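Local coordinates for beta-glucuronidase (Dictyoglomus thermophilum, PDB 6XXW), which probably hydrolyses beta-D-glucuronides, releasing glucuronic acid, as a member of glycosyl hydrolase family 2, at residues K302-H307 with W550-F555. Numbering follows the deposited sequence.
Sequences KGFGKH and WNFADF
Gly305 O receives the backbone N-H of Phe552 (3.0 Å from N) where two neighbouring strands of the TIM barrel, 297-305 and 544-550, run out at their C-terminal ends, the end that carries the active site in this fold. Gly305 suits its place because the indole of Trp550 lies against its CA, and a CB there would collide with CE3. A cis peptide bond joins Trp550 to Asn551, a fitting residue because its amide can both accept and donate. Asn551 CB passes Gly305 O at 3.9 Å, and CG comes to 3.1 Å from the same Gly305 O. OD1 takes the N-H of Ala553 on a lone pair (2.9 Å from N), closing an Asx turn. ND2 gives a weak bond to Lys306 O (3.3 Å), which also hydrogen-bonds with Ser340 OG, and lies 3.2 Å above one face of the Trp550 indole, toward its rim. A leucine at Asn551 would probably leave Ala553 N without its acceptor and the turn freer to shift. Flat rings suit Phe304 and Phe552: with CG anti to its backbone N (chi1 177°), Phe552 turns its edge to the face of Phe304 in a T-shaped pair, planes at 79°, and one face to Lys306. The long lysine chain puts CE over the Phe552 ring (CH-pi) and NZ in an off-centre cation-pi contact, 4.1 Å from the centroid, while NZ salt-bridges Asp325. His307 joins Phe555 and Trp550, which borders a bound Tris, in an aromatic cluster; its ND1 hydrogen-bonds to Tyr342 OH. His307 CD2 sits over the Phe555 ring centre, 3.4 Å above its plane.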
ATOM      1  N   LYS A 302      21.696  21.789  -4.842  1.00 18.39           N
ATOM      2  CA  LYS A 302      21.151  20.424  -4.922  1.00 18.27           C
ATOM      3  C   LYS A 302      20.143  20.318  -3.782  1.00 16.87           C
ATOM      4  O   LYS A 302      20.555  20.349  -2.683  1.00 16.84           O
ATOM      5  CB  LYS A 302      22.258  19.379  -4.779  1.00 17.49           C
ATOM      6  CG  LYS A 302      23.298  19.363  -5.875  1.00 25.60           C
ATOM      7  CD  LYS A 302      24.440  18.438  -5.610  1.00 22.90           C
ATOM      8  CE  LYS A 302      25.056  18.574  -4.244  1.00 24.85           C
ATOM      9  NZ  LYS A 302      26.219  17.685  -4.085  1.00 28.89           N
ATOM     10  N   GLY A 303      18.857  20.211  -4.085  1.00 15.06           N
ATOM     11  CA  GLY A 303      17.941  20.188  -2.946  1.00 18.08           C
ATOM     12  C   GLY A 303      16.475  20.127  -3.275  1.00 21.97           C
ATOM     13  O   GLY A 303      16.111  19.566  -4.250  1.00 18.39           O
ATOM     14  N   PHE A 304      15.719  20.848  -2.266  1.00 18.26           N
ATOM     15  CA  PHE A 304      14.278  20.615  -2.312  1.00 14.27           C
ATOM     16  C   PHE A 304      13.488  21.885  -2.082  1.00 15.71           C
ATOM     17  O   PHE A 304      14.020  22.857  -1.671  1.00 18.74           O
ATOM     18  CB  PHE A 304      13.880  19.561  -1.278  1.00 30.00           C
ATOM     19  CG  PHE A 304      14.469  18.204  -1.537  1.00 30.00           C
ATOM     20  CD1 PHE A 304      13.869  17.332  -2.430  1.00 30.00           C
ATOM     21  CD2 PHE A 304      15.624  17.800  -0.888  1.00 30.00           C
ATOM     22  CE1 PHE A 304      14.412  16.084  -2.672  1.00 30.00           C
ATOM     23  CE2 PHE A 304      16.169  16.552  -1.125  1.00 30.00           C
ATOM     24  CZ  PHE A 304      15.562  15.693  -2.018  1.00 30.00           C
ATOM     25  N   GLY A 305      12.269  21.930  -2.475  1.00 16.24           N
ATOM     26  CA  GLY A 305      11.269  22.778  -1.836  1.00 14.04           C
ATOM     27  C   GLY A 305      10.711  21.945  -0.691  1.00 19.74           C
ATOM     28  O   GLY A 305      10.463  20.757  -0.907  1.00 19.14           O
ATOM     29  N   LYS A 306      10.611  22.524   0.498  1.00 14.27           N
ATOM     30  CA  LYS A 306      10.056  21.775   1.632  1.00 17.25           C
ATOM     31  C   LYS A 306       8.681  22.339   2.007  1.00 17.43           C
ATOM     32  O   LYS A 306       8.131  23.035   1.252  1.00 21.98           O
ATOM     33  CB  LYS A 306      11.036  21.850   2.800  1.00 15.70           C
ATOM     34  CG  LYS A 306      12.300  21.035   2.652  1.00 19.17           C
ATOM     35  CD  LYS A 306      13.195  21.096   3.855  1.00 17.81           C
ATOM     36  CE  LYS A 306      13.172  19.877   4.734  1.00 25.00           C
ATOM     37  NZ  LYS A 306      11.863  19.639   5.374  1.00 23.74           N
ATOM     38  N   HIS A 307       8.139  21.888   3.110  1.00 17.56           N
ATOM     39  CA  HIS A 307       6.940  22.458   3.710  1.00 17.66           C
ATOM     40  C   HIS A 307       7.043  22.200   5.200  1.00 20.38           C
ATOM     41  O   HIS A 307       7.670  21.229   5.618  1.00 19.00           O
ATOM     42  CB  HIS A 307       5.635  21.836   3.180  1.00 18.53           C
ATOM     43  CG  HIS A 307       4.940  22.669   2.152  1.00 20.38           C
ATOM     44  ND1 HIS A 307       4.539  23.965   2.390  1.00 16.03           N
ATOM     45  CD2 HIS A 307       4.590  22.395   0.873  1.00 20.75           C
ATOM     46  CE1 HIS A 307       3.975  24.455   1.304  1.00 17.62           C
ATOM     47  NE2 HIS A 307       3.995  23.523   0.368  1.00 16.75           N
ATOM     48  N   TRP A 550      10.500  19.237  -6.337  1.00 16.65           N
ATOM     49  CA  TRP A 550       9.274  19.351  -5.555  1.00 13.90           C
ATOM     50  C   TRP A 550       8.712  17.947  -5.357  1.00 12.38           C
ATOM     51  O   TRP A 550       8.360  17.297  -6.344  1.00 18.07           O
ATOM     52  CB  TRP A 550       8.246  20.202  -6.294  1.00 17.38           C
ATOM     53  CG  TRP A 550       7.067  20.518  -5.464  1.00 16.49           C
ATOM     54  CD1 TRP A 550       5.847  19.903  -5.479  1.00 17.14           C
ATOM     55  CD2 TRP A 550       7.008  21.518  -4.453  1.00 16.57           C
ATOM     56  NE1 TRP A 550       5.023  20.482  -4.539  1.00 19.18           N
ATOM     57  CE2 TRP A 550       5.715  21.475  -3.895  1.00 18.73           C
ATOM     58  CE3 TRP A 550       7.925  22.462  -3.976  1.00 16.59           C
ATOM     59  CZ2 TRP A 550       5.305  22.353  -2.883  1.00 16.95           C
ATOM     60  CZ3 TRP A 550       7.522  23.331  -2.958  1.00 20.72           C
ATOM     61  CH2 TRP A 550       6.228  23.265  -2.422  1.00 22.75           C
ATOM     62  N   ASN A 551       8.590  17.480  -4.105  1.00 15.22           N
ATOM     63  CA  ASN A 551       8.861  18.196  -2.845  1.00 15.49           C
ATOM     64  C   ASN A 551       9.765  17.284  -2.025  1.00 17.09           C
ATOM     65  O   ASN A 551       9.938  16.121  -2.390  1.00 15.75           O
ATOM     66  CB  ASN A 551       7.560  18.468  -2.070  1.00 16.97           C
ATOM     67  CG  ASN A 551       7.760  19.325  -0.811  1.00 23.10           C
ATOM     68  OD1 ASN A 551       8.174  18.831   0.250  1.00 19.55           O
ATOM     69  ND2 ASN A 551       7.431  20.611  -0.918  1.00 18.13           N
ATOM     70  N   PHE A 552      10.324  17.798  -0.925  1.00 15.54           N
ATOM     71  CA  PHE A 552      11.034  16.942   0.027  1.00 16.17           C
ATOM     72  C   PHE A 552      10.155  15.773   0.476  1.00 16.94           C
ATOM     73  O   PHE A 552      10.578  14.613   0.430  1.00 18.29           O
ATOM     74  CB  PHE A 552      11.494  17.769   1.233  1.00 18.61           C
ATOM     75  CG  PHE A 552      12.178  16.958   2.328  1.00 16.61           C
ATOM     76  CD1 PHE A 552      13.500  16.552   2.194  1.00 18.38           C
ATOM     77  CD2 PHE A 552      11.501  16.649   3.506  1.00 20.16           C
ATOM     78  CE1 PHE A 552      14.134  15.822   3.201  1.00 15.94           C
ATOM     79  CE2 PHE A 552      12.118  15.919   4.525  1.00 16.20           C
ATOM     80  CZ  PHE A 552      13.444  15.504   4.373  1.00 17.56           C
ATOM     81  N   ALA A 553       8.918  16.051   0.895  1.00 16.55           N
ATOM     82  CA  ALA A 553       8.061  14.993   1.430  1.00 17.37           C
ATOM     83  C   ALA A 553       6.593  15.253   1.109  1.00 17.80           C
ATOM     84  O   ALA A 553       6.171  16.408   0.977  1.00 19.93           O
ATOM     85  CB  ALA A 553       8.226  14.865   2.950  1.00 13.80           C
ATOM     86  N   ASP A 554       5.809  14.166   1.047  1.00 14.05           N
ATOM     87  CA  ASP A 554       4.351  14.270   0.911  1.00 14.53           C
ATOM     88  C   ASP A 554       3.774  15.169   1.997  1.00 17.70           C
ATOM     89  O   ASP A 554       4.153  15.071   3.169  1.00 18.87           O
ATOM     90  CB  ASP A 554       3.685  12.884   1.010  1.00 13.30           C
ATOM     91  CG  ASP A 554       4.161  11.916  -0.067  1.00 18.71           C
ATOM     92  OD1 ASP A 554       4.671  12.382  -1.104  1.00 16.97           O
ATOM     93  OD2 ASP A 554       4.028  10.681   0.131  1.00 20.23           O
ATOM     94  N   PHE A 555       2.836  16.040   1.614  1.00 13.81           N
ATOM     95  CA  PHE A 555       2.258  16.998   2.555  1.00 20.98           C
ATOM     96  C   PHE A 555       0.771  17.163   2.282  1.00 17.05           C
ATOM     97  O   PHE A 555       0.289  16.864   1.190  1.00 19.51           O
ATOM     98  CB  PHE A 555       2.961  18.369   2.480  1.00 17.95           C
ATOM     99  CG  PHE A 555       2.881  19.030   1.129  1.00 16.99           C
ATOM    100  CD1 PHE A 555       3.821  18.742   0.142  1.00 20.57           C
ATOM    101  CD2 PHE A 555       1.876  19.950   0.843  1.00 16.19           C
ATOM    102  CE1 PHE A 555       3.755  19.363  -1.112  1.00 18.13           C
ATOM    103  CE2 PHE A 555       1.802  20.567  -0.410  1.00 14.81           C
ATOM    104  CZ  PHE A 555       2.740  20.285  -1.377  1.00 16.82           C
TER